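Local coordinates for internalin C2 (Listeria monocytogenes serotype 4b str. F2365, PDB 4FHO), which is a leucine-rich-repeat protein of the internalin family, probably displayed at the bacterial surface for adhesion or host-cell invasion, at residues Thr57-Ile62 against Asn79-Leu84; Lys104-Ile109 against Thr123-Val128; Ala44-Ile49 against Gln66-Leu71. All coordinates share one frame; numbering follows the deposited sequence.

Contact 1: residues Thr57-Ile62 against Asn79-Leu84; sequences TGVTTI and NQITDL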
loop_
_atom_site.group_PDB
_atom_site.type_symbol
_atom_site.label_atom_id
_atom_site.label_comp_id
_atom_site.label_asym_id
_atom_site.label_seq_id
_atom_site.Cartn_x
_atom_site.Cartn_y
_atom_site.Cartn_z
ATOM N N THR A 57 -7.578 -10.265 -12.357
ATOM C CA THR A 57 -8.405 -10.225 -13.575
ATOM C C THR A 57 -7.656 -9.724 -14.810
ATOM O O THR A 57 -8.278 -9.442 -15.821
ATOM C CB THR A 57 -9.657 -9.349 -13.367
ATOM O OG1 THR A 57 -9.244 -8.028 -12.949
ATOM C CG2 THR A 57 -10.589 -9.954 -12.318
ATOM N N GLY A 58 -6.337 -9.641 -14.742
ATOM C CA GLY A 58 -5.535 -9.259 -15.885
ATOM C C GLY A 58 -5.555 -7.783 -16.246
ATOM O O GLY A 58 -5.314 -7.469 -17.385
ATOM N N VAL A 59 -5.764 -6.886 -15.274
ATOM C CA VAL A 59 -5.732 -5.427 -15.518
ATOM C C VAL A 59 -4.298 -4.998 -15.863
ATOM O O VAL A 59 -3.367 -5.312 -15.142
ATOM C CB VAL A 59 -6.227 -4.600 -14.310
ATOM C CG1 VAL A 59 -6.098 -3.091 -14.561
ATOM C CG2 VAL A 59 -7.663 -4.983 -13.954
ATOM N N THR A 60 -4.133 -4.348 -17.005
ATOM C CA THR A 60 -2.838 -3.801 -17.450
ATOM C C THR A 60 -2.752 -2.277 -17.445
ATOM O O THR A 60 -1.660 -1.753 -17.539
ATOM C CB THR A 60 -2.442 -4.325 -18.838
ATOM O OG1 THR A 60 -3.415 -3.941 -19.817
ATOM C CG2 THR A 60 -2.348 -5.814 -18.793
ATOM N N THR A 61 -3.883 -1.581 -17.359
ATOM C CA THR A 61 -3.904 -0.123 -17.266
ATOM C C THR A 61 -5.112 0.334 -16.464
ATOM O O THR A 61 -6.207 -0.224 -16.609
ATOM C CB THR A 61 -3.917 0.554 -18.653
ATOM O OG1 THR A 61 -4.058 1.972 -18.496
ATOM C CG2 THR A 61 -5.061 0.036 -19.510
ATOM N N ILE A 62 -4.892 1.351 -15.631
ATOM C CA ILE A 62 -5.944 1.938 -14.800
ATOM C C ILE A 62 -6.396 3.306 -15.319
ATOM O O ILE A 62 -6.983 4.077 -14.570
ATOM C CB ILE A 62 -5.548 1.982 -13.302
ATOM C CG1 ILE A 62 -4.307 2.850 -13.045
ATOM C CG2 ILE A 62 -5.388 0.534 -12.801
ATOM C CD1 ILE A 62 -4.030 3.123 -11.584
ATOM N N ASN A 79 -2.593 -8.101 -10.518
ATOM C CA ASN A 79 -2.798 -7.664 -11.892
ATOM C C ASN A 79 -1.415 -7.381 -12.500
ATOM O O ASN A 79 -0.391 -7.713 -11.883
ATOM C CB ASN A 79 -3.771 -6.484 -11.894
ATOM C CG ASN A 79 -5.212 -6.929 -11.628
ATOM O OD1 ASN A 79 -5.754 -7.730 -12.370
ATOM N ND2 ASN A 79 -5.790 -6.475 -10.536
ATOM N N GLN A 80 -1.372 -6.783 -13.692
ATOM C CA GLN A 80 -0.108 -6.476 -14.354
ATOM C C GLN A 80 -0.044 -4.986 -14.669
ATOM O O GLN A 80 0.252 -4.591 -15.783
ATOM C CB GLN A 80 0.071 -7.344 -15.607
ATOM C CG GLN A 80 0.160 -8.841 -15.298
ATOM C CD GLN A 80 -1.194 -9.487 -15.094
ATOM O OE1 GLN A 80 -2.120 -9.245 -15.860
ATOM N NE2 GLN A 80 -1.331 -10.271 -14.022
ATOM N N ILE A 81 -0.265 -4.166 -13.650
ATOM C CA ILE A 81 -0.317 -2.710 -13.803
ATOM C C ILE A 81 1.125 -2.209 -13.684
ATOM O O ILE A 81 1.825 -2.602 -12.768
ATOM C CB ILE A 81 -1.241 -2.068 -12.727
ATOM C CG1 ILE A 81 -2.708 -2.501 -12.952
ATOM C CG2 ILE A 81 -1.153 -0.548 -12.756
ATOM C CD1 ILE A 81 -3.602 -2.324 -11.746
ATOM N N THR A 82 1.545 -1.350 -14.616
ATOM C CA THR A 82 2.879 -0.725 -14.619
ATOM C C THR A 82 2.883 0.800 -14.367
ATOM O O THR A 82 3.926 1.341 -14.015
ATOM C CB THR A 82 3.586 -1.002 -15.961
ATOM O OG1 THR A 82 2.804 -0.482 -17.046
ATOM C CG2 THR A 82 3.757 -2.511 -16.174
ATOM N N ASP A 83 1.738 1.477 -14.549
ATOM C CA ASP A 83 1.652 2.954 -14.517
ATOM C C ASP A 83 0.543 3.388 -13.538
ATOM O O ASP A 83 -0.629 3.094 -13.744
ATOM C CB ASP A 83 1.353 3.487 -15.923
ATOM C CG ASP A 83 1.312 5.028 -15.997
ATOM O OD1 ASP A 83 1.783 5.716 -15.073
ATOM O OD2 ASP A 83 0.807 5.549 -17.008
ATOM N N LEU A 84 0.932 4.105 -12.497
ATOM C CA LEU A 84 0.009 4.595 -11.467
ATOM C C LEU A 84 -0.388 6.054 -11.653
ATOM O O LEU A 84 -1.095 6.609 -10.816
ATOM C CB LEU A 84 0.635 4.374 -10.082
ATOM C CG LEU A 84 0.929 2.908 -9.718
ATOM C CD1 LEU A 84 1.537 2.838 -8.331
ATOM C CD2 LEU A 84 -0.309 2.020 -9.822
HETATM O O HOH W 1 -4.324 -11.010 -13.434
HETATM O O HOH W 2 -0.371 0.345 -16.318
HETATM O O HOH W 3 -2.241 2.432 -15.876
#

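Contact 2: residues Lys104-Ile109 against Thr123-Val128; sequences KNVSAI and TQITDV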
loop_
_atom_site.group_PDB
_atom_site.type_symbol
_atom_site.label_atom_id
_atom_site.label_comp_id
_atom_site.label_asym_id
_atom_site.label_seq_id
_atom_site.Cartn_x
_atom_site.Cartn_y
_atom_site.Cartn_z
ATOM N N LYS A 104 7.651 -1.360 -9.980
ATOM C CA LYS A 104 9.063 -0.985 -10.086
ATOM C C LYS A 104 9.422 0.239 -9.254
ATOM O O LYS A 104 10.475 0.277 -8.649
ATOM C CB LYS A 104 9.561 -0.823 -11.535
ATOM C CG LYS A 104 9.331 -2.042 -12.427
ATOM C CD LYS A 104 10.534 -2.983 -12.504
ATOM C CE LYS A 104 10.693 -3.608 -13.882
ATOM N NZ LYS A 104 9.569 -4.543 -14.136
ATOM N N ASN A 105 8.560 1.245 -9.260
ATOM C CA ASN A 105 8.621 2.350 -8.315
ATOM C C ASN A 105 7.201 2.780 -7.963
ATOM O O ASN A 105 6.266 2.448 -8.682
ATOM C CB ASN A 105 9.422 3.511 -8.933
ATOM C CG ASN A 105 8.673 4.204 -10.051
ATOM O OD1 ASN A 105 7.888 5.122 -9.808
ATOM N ND2 ASN A 105 8.896 3.757 -11.283
ATOM N N VAL A 106 7.065 3.570 -6.900
ATOM C CA VAL A 106 5.762 4.128 -6.486
ATOM C C VAL A 106 5.798 5.674 -6.398
ATOM O O VAL A 106 5.139 6.265 -5.547
ATOM C CB VAL A 106 5.274 3.457 -5.182
ATOM C CG1 VAL A 106 4.998 1.983 -5.451
ATOM C CG2 VAL A 106 6.280 3.650 -4.056
ATOM N N SER A 107 6.527 6.317 -7.312
ATOM C CA SER A 107 6.614 7.802 -7.361
ATOM C C SER A 107 5.241 8.455 -7.475
ATOM O O SER A 107 4.969 9.458 -6.816
ATOM C CB SER A 107 7.508 8.270 -8.516
ATOM O OG SER A 107 8.830 7.792 -8.348
ATOM N N ALA A 108 4.361 7.842 -8.263
ATOM C CA ALA A 108 3.029 8.378 -8.529
ATOM C C ALA A 108 2.085 8.463 -7.318
ATOM O O ALA A 108 1.068 9.138 -7.428
ATOM C CB ALA A 108 2.348 7.597 -9.662
ATOM N N ILE A 109 2.384 7.793 -6.203
ATOM C CA ILE A 109 1.507 7.860 -5.021
ATOM C C ILE A 109 1.918 8.874 -3.952
ATOM O O ILE A 109 1.191 9.023 -2.957
ATOM C CB ILE A 109 1.253 6.466 -4.395
ATOM C CG1 ILE A 109 2.479 5.886 -3.686
ATOM C CG2 ILE A 109 0.766 5.493 -5.460
ATOM C CD1 ILE A 109 2.112 4.813 -2.694
ATOM N N THR A 123 5.929 -5.891 -5.503
ATOM C CA THR A 123 5.768 -4.858 -6.542
ATOM C C THR A 123 7.064 -4.504 -7.267
ATOM O O THR A 123 7.092 -3.561 -8.066
ATOM C CB THR A 123 5.023 -3.627 -6.004
ATOM O OG1 THR A 123 5.693 -3.097 -4.858
ATOM C CG2 THR A 123 3.578 -4.041 -5.613
ATOM N N GLN A 124 8.110 -5.304 -7.033
ATOM C CA GLN A 124 9.442 -5.102 -7.610
ATOM C C GLN A 124 10.017 -3.719 -7.309
ATOM O O GLN A 124 10.747 -3.167 -8.132
ATOM C CB GLN A 124 9.434 -5.348 -9.135
ATOM C CG GLN A 124 8.866 -6.689 -9.547
ATOM C CD GLN A 124 8.784 -6.884 -11.053
ATOM O OE1 GLN A 124 9.552 -6.312 -11.813
ATOM N NE2 GLN A 124 7.861 -7.699 -11.471
ATOM N N ILE A 125 9.717 -3.174 -6.133
ATOM C CA ILE A 125 10.269 -1.877 -5.713
ATOM C C ILE A 125 11.580 -2.068 -4.953
ATOM O O ILE A 125 11.809 -3.100 -4.295
ATOM C CB ILE A 125 9.229 -0.987 -4.955
ATOM C CG1 ILE A 125 8.751 -1.588 -3.625
ATOM C CG2 ILE A 125 8.037 -0.699 -5.876
ATOM C CD1 ILE A 125 7.740 -0.723 -2.885
ATOM N N THR A 126 12.460 -1.086 -5.075
ATOM C CA THR A 126 13.716 -1.029 -4.316
ATOM C C THR A 126 13.774 0.135 -3.325
ATOM O O THR A 126 14.654 0.158 -2.494
ATOM C CB THR A 126 14.923 -0.946 -5.279
ATOM O OG1 THR A 126 14.872 0.279 -6.014
ATOM C CG2 THR A 126 14.895 -2.115 -6.281
ATOM N N ASP A 127 12.826 1.065 -3.397
ATOM C CA ASP A 127 12.945 2.397 -2.811
ATOM C C ASP A 127 11.554 2.826 -2.320
ATOM O O ASP A 127 10.606 2.779 -3.088
ATOM C CB ASP A 127 13.442 3.339 -3.935
ATOM C CG ASP A 127 13.786 4.736 -3.462
ATOM O OD1 ASP A 127 13.893 4.985 -2.245
ATOM O OD2 ASP A 127 14.000 5.595 -4.344
ATOM N N VAL A 128 11.440 3.266 -1.073
ATOM C CA VAL A 128 10.148 3.758 -0.492
ATOM C C VAL A 128 10.150 5.280 -0.195
ATOM O O VAL A 128 9.252 5.802 0.480
ATOM C CB VAL A 128 9.712 2.925 0.742
ATOM C CG1 VAL A 128 9.342 1.510 0.309
ATOM C CG2 VAL A 128 10.773 2.924 1.829
HETATM O O HOH W 4 11.801 1.410 -6.354
HETATM O O HOH W 5 9.443 3.948 -5.422
#

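Contact 3: residues Ala44-Ile49 against Gln66-Leu71; sequences ADLDGI and QYLNNL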
loop_
_atom_site.group_PDB
_atom_site.type_symbol
_atom_site.label_atom_id
_atom_site.label_comp_id
_atom_site.label_asym_id
_atom_site.label_seq_id
_atom_site.Cartn_x
_atom_site.Cartn_y
_atom_site.Cartn_z
ATOM N N ALA A 44 -21.862 11.738 -12.478
ATOM C CA ALA A 44 -22.554 11.370 -11.222
ATOM C C ALA A 44 -22.481 9.868 -10.879
ATOM O O ALA A 44 -22.330 9.521 -9.705
ATOM C CB ALA A 44 -24.006 11.827 -11.249
ATOM N N ASP A 45 -22.589 8.997 -11.891
ATOM C CA ASP A 45 -22.423 7.533 -11.701
ATOM C C ASP A 45 -21.012 7.203 -11.232
ATOM O O ASP A 45 -20.829 6.412 -10.311
ATOM C CB ASP A 45 -22.671 6.745 -12.994
ATOM C CG ASP A 45 -24.090 6.859 -13.495
ATOM O OD1 ASP A 45 -25.003 6.377 -12.798
ATOM O OD2 ASP A 45 -24.276 7.410 -14.598
ATOM N N LEU A 46 -20.025 7.824 -11.881
ATOM C CA LEU A 46 -18.613 7.680 -11.497
ATOM C C LEU A 46 -18.337 8.246 -10.093
ATOM O O LEU A 46 -17.634 7.613 -9.311
ATOM C CB LEU A 46 -17.698 8.326 -12.552
ATOM C CG LEU A 46 -17.732 7.756 -13.980
ATOM C CD1 LEU A 46 -16.677 8.408 -14.848
ATOM C CD2 LEU A 46 -17.500 6.248 -13.968
ATOM N N ASP A 47 -18.920 9.406 -9.773
ATOM C CA ASP A 47 -18.786 10.015 -8.427
ATOM C C ASP A 47 -19.422 9.195 -7.283
ATOM O O ASP A 47 -19.042 9.385 -6.124
ATOM C CB ASP A 47 -19.295 11.479 -8.413
ATOM C CG ASP A 47 -18.327 12.471 -9.093
ATOM O OD1 ASP A 47 -17.117 12.201 -9.223
ATOM O OD2 ASP A 47 -18.776 13.554 -9.499
ATOM N N GLY A 48 -20.360 8.290 -7.605
ATOM C CA GLY A 48 -20.946 7.355 -6.636
ATOM C C GLY A 48 -20.176 6.059 -6.368
ATOM O O GLY A 48 -20.615 5.272 -5.540
ATOM N N ILE A 49 -19.044 5.826 -7.050
ATOM C CA ILE A 49 -18.204 4.635 -6.793
ATOM C C ILE A 49 -17.299 4.917 -5.591
ATOM O O ILE A 49 -16.364 5.714 -5.684
ATOM C CB ILE A 49 -17.352 4.211 -8.019
ATOM C CG1 ILE A 49 -18.253 3.945 -9.229
ATOM C CG2 ILE A 49 -16.532 2.951 -7.692
ATOM C CD1 ILE A 49 -17.524 3.552 -10.492
ATOM N N GLN A 66 -8.920 8.242 -12.787
ATOM C CA GLN A 66 -8.868 9.670 -12.463
ATOM C C GLN A 66 -10.238 10.341 -12.296
ATOM O O GLN A 66 -10.351 11.334 -11.573
ATOM C CB GLN A 66 -7.994 10.458 -13.481
ATOM C CG GLN A 66 -8.504 10.568 -14.912
ATOM C CD GLN A 66 -7.995 9.499 -15.859
ATOM O OE1 GLN A 66 -7.878 8.325 -15.494
ATOM N NE2 GLN A 66 -7.732 9.895 -17.108
ATOM N N TYR A 67 -11.258 9.790 -12.971
ATOM C CA TYR A 67 -12.640 10.298 -12.910
ATOM C C TYR A 67 -13.401 9.825 -11.674
ATOM O O TYR A 67 -14.459 10.375 -11.366
ATOM C CB TYR A 67 -13.423 9.950 -14.190
ATOM C CG TYR A 67 -12.783 10.488 -15.441
ATOM C CD1 TYR A 67 -12.793 11.868 -15.714
ATOM C CD2 TYR A 67 -12.141 9.642 -16.355
ATOM C CE1 TYR A 67 -12.167 12.383 -16.851
ATOM C CE2 TYR A 67 -11.546 10.143 -17.509
ATOM C CZ TYR A 67 -11.562 11.516 -17.755
ATOM O OH TYR A 67 -10.962 12.012 -18.888
ATOM N N LEU A 68 -12.876 8.825 -10.965
ATOM C CA LEU A 68 -13.509 8.332 -9.743
ATOM C C LEU A 68 -13.071 9.219 -8.557
ATOM O O LEU A 68 -12.265 8.800 -7.719
ATOM C CB LEU A 68 -13.208 6.838 -9.543
ATOM C CG LEU A 68 -13.477 5.926 -10.753
ATOM C CD1 LEU A 68 -13.234 4.482 -10.358
ATOM C CD2 LEU A 68 -14.878 6.083 -11.307
ATOM N N ASN A 69 -13.644 10.431 -8.496
ATOM C CA ASN A 69 -13.244 11.472 -7.513
ATOM C C ASN A 69 -13.389 11.030 -6.052
ATOM O O ASN A 69 -12.497 11.274 -5.249
ATOM C CB ASN A 69 -14.020 12.783 -7.708
ATOM C CG ASN A 69 -13.757 13.429 -9.047
ATOM O OD1 ASN A 69 -12.622 13.806 -9.365
ATOM N ND2 ASN A 69 -14.804 13.549 -9.849
ATOM N N ASN A 70 -14.498 10.355 -5.739
ATOM C CA ASN A 70 -14.833 9.948 -4.372
ATOM C C ASN A 70 -14.440 8.499 -4.037
ATOM O O ASN A 70 -14.947 7.950 -3.054
ATOM C CB ASN A 70 -16.338 10.180 -4.119
ATOM C CG ASN A 70 -16.747 11.626 -4.363
ATOM O OD1 ASN A 70 -16.012 12.545 -4.017
ATOM N ND2 ASN A 70 -17.907 11.827 -4.982
ATOM N N LEU A 71 -13.529 7.905 -4.829
ATOM C CA LEU A 71 -13.012 6.544 -4.578
ATOM C C LEU A 71 -12.289 6.534 -3.219
ATOM O O LEU A 71 -11.483 7.429 -2.936
ATOM C CB LEU A 71 -12.055 6.107 -5.686
ATOM C CG LEU A 71 -11.640 4.623 -5.724
ATOM C CD1 LEU A 71 -12.824 3.722 -6.019
ATOM C CD2 LEU A 71 -10.546 4.448 -6.761
#

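Contact 1: residues Thr57-Ile62 against Asn79-Leu84
Gly58 and Asn79 face each other across two irregular loop segments, Thr57-Ile62 and Asn79-Leu84, and the CA atoms of Thr60 and Ile81 come within 4.6 Å. Asn79 is the main polar side chain. Its OD1 accepts Thr57 N at 3.1 Å and Val59 N at 3.0 Å. The two donors come from opposite faces of the amide plane; Thr57 N is tilted 25° from it, and Val59 N stands well above it. ND2 of Asn79 bonds to the carbonyls of Ala54 and Leu76, so both ends of the amide are held. A backbone bond from Gln80 N to Val59 O, 2.9 Å, lies beside this grip.

Three waters also bridge the segments. One bridges Gly58 N and Gln80 NE2, a second Thr60 O and Thr82 N, a third Ile62 N and Asp83 O.

On the buried side Val59 and Ile81 lie alongside each other, pointing the same way. CG1 of Val59 is anti to its backbone N (chi1 176°), which sets it 3.8 Å from Ile81 CG1. Ile62 crosses Ile81 at about a right angle, with CG2 3.5 Å from Ile81 CD1.

These are neighbouring coils of the leucine-rich-repeat solenoid. The chemistry implies that a buried asparagine, fixed at both ends, ties one turn to the next where regular strand pairing is absent.

Contact 2: residues Lys104-Ile109 against Thr123-Val128
Lys104 and Gln124 run side by side and point the same way. The lysine chain bends at chi2, chi3 and chi4, while the glutamine is extended beyond CG (chi2 176°). The bends carry CD and CE of Lys104 past Gln124 OE1, with CD 3.5 Å from it. NZ then closes on the same OE1 in a hydrogen bond of 2.9 Å, with NZ tilted 31° from the carbonyl plane. The pair sits on the exposed side of the contact.

At its base the backbones join directly. Lys104 N donates to Thr123 O at 3.0 Å. Lys104 CA also makes a CA-H...O contact with Gln124 O, 3.4 Å long.

The two segments belong to successive turns of the leucine-rich-repeat solenoid, each following a strand of its parallel sheet. Asn145 of the following turn accepts from Thr123 N through OD1, and weakly from Ile125 N.

Inside, Val106 and Ile125 cross at about a right angle. The contact is light: Val106 CG1 is 4.1 Å from Ile125 CG2. That methyl of Ile125 also lies 3.8 Å from the carbonyl carbon of Lys104.

Two waters span the rest, one between Lys104 O and Thr126 N, the other between Val106 N and Asp127 O. Asn105 OD1 accepts Ser107 N in the carbonyl plane, an Asx turn leading into the 3-10 segment 107-109.

Contact 3: residues Ala44-Ile49 against Gln66-Leu71
Asp47 and Asn69 are brought together by similar first torsions. Each CG stands anti to its own carbonyl carbon (chi1 -75° and -63°), and the carboxylate and amide meet with their planes 47° apart. Asn69 ND2 donates to Asp47 OD1 at 2.7 Å. The oxygen uses its syn lone pair and lies close to the amide plane. The same ND2 also bonds to Glu7 O, while OD1 of Asp47 takes a weak bond from Gln43 NE2.

Asn70 reaches the backbone instead. Its ND2 donates to Asp47 O at 2.9 Å, with that oxygen near the plane of the amide. OD1 of Asn70 is held by Lys92 NZ. One aspartate is therefore gripped at its carboxylate and at its carbonyl by consecutive asparagines. Both belong to the type I turn from Leu68 to Leu71.

Beneath the polar groups is an apolar seam. Leu46 crosses Leu68 at about a right angle, the two CD2 atoms 3.7 Å apart. Leu46 CD1 also meets Tyr67 CB, and Ile49 CD1 packs 3.8 Å from the same Leu68 CD2. Ile49 lies alongside Leu71, with CG2 4.1 Å from Leu71 CD1. The carbonyl of Ile49 is buried with no polar partner in the model. Val28 of helix 22-31 packs on Leu46 and Ile49, and Leu52 of strand 51-53 on Leu68 and Leu71.

The contact docks helix 43-47 and the residues after it, in the N-terminal cap region, onto the loop between strands 51-53 and 73-75. Its chemistry implies a join made by leucine and isoleucine packing, with hydrogen bonds from two side-chain amides along its polar edge.

The three contacts follow the solenoid from its N-terminal end. Contact 3 joins helix 43-47 to the loop between strands 51-53 and 73-75. Contact 1 joins that same loop to the next one, and contact 2 joins the loops on either side of strand 117-119. Contacts 1 and 3 interleave along the chain, with centres about 19 Å apart. Contact 2 opens after both have closed. Its centre is about 15 Å from that of contact 1, and the two touch where Leu84 packs on Ala108 and Ile109. Contacts 2 and 3, centres about 26 Å apart, do not touch. Contact 3 ties the cap to the solenoid, and contacts 1 and 2 join successive turns beside the parallel sheet.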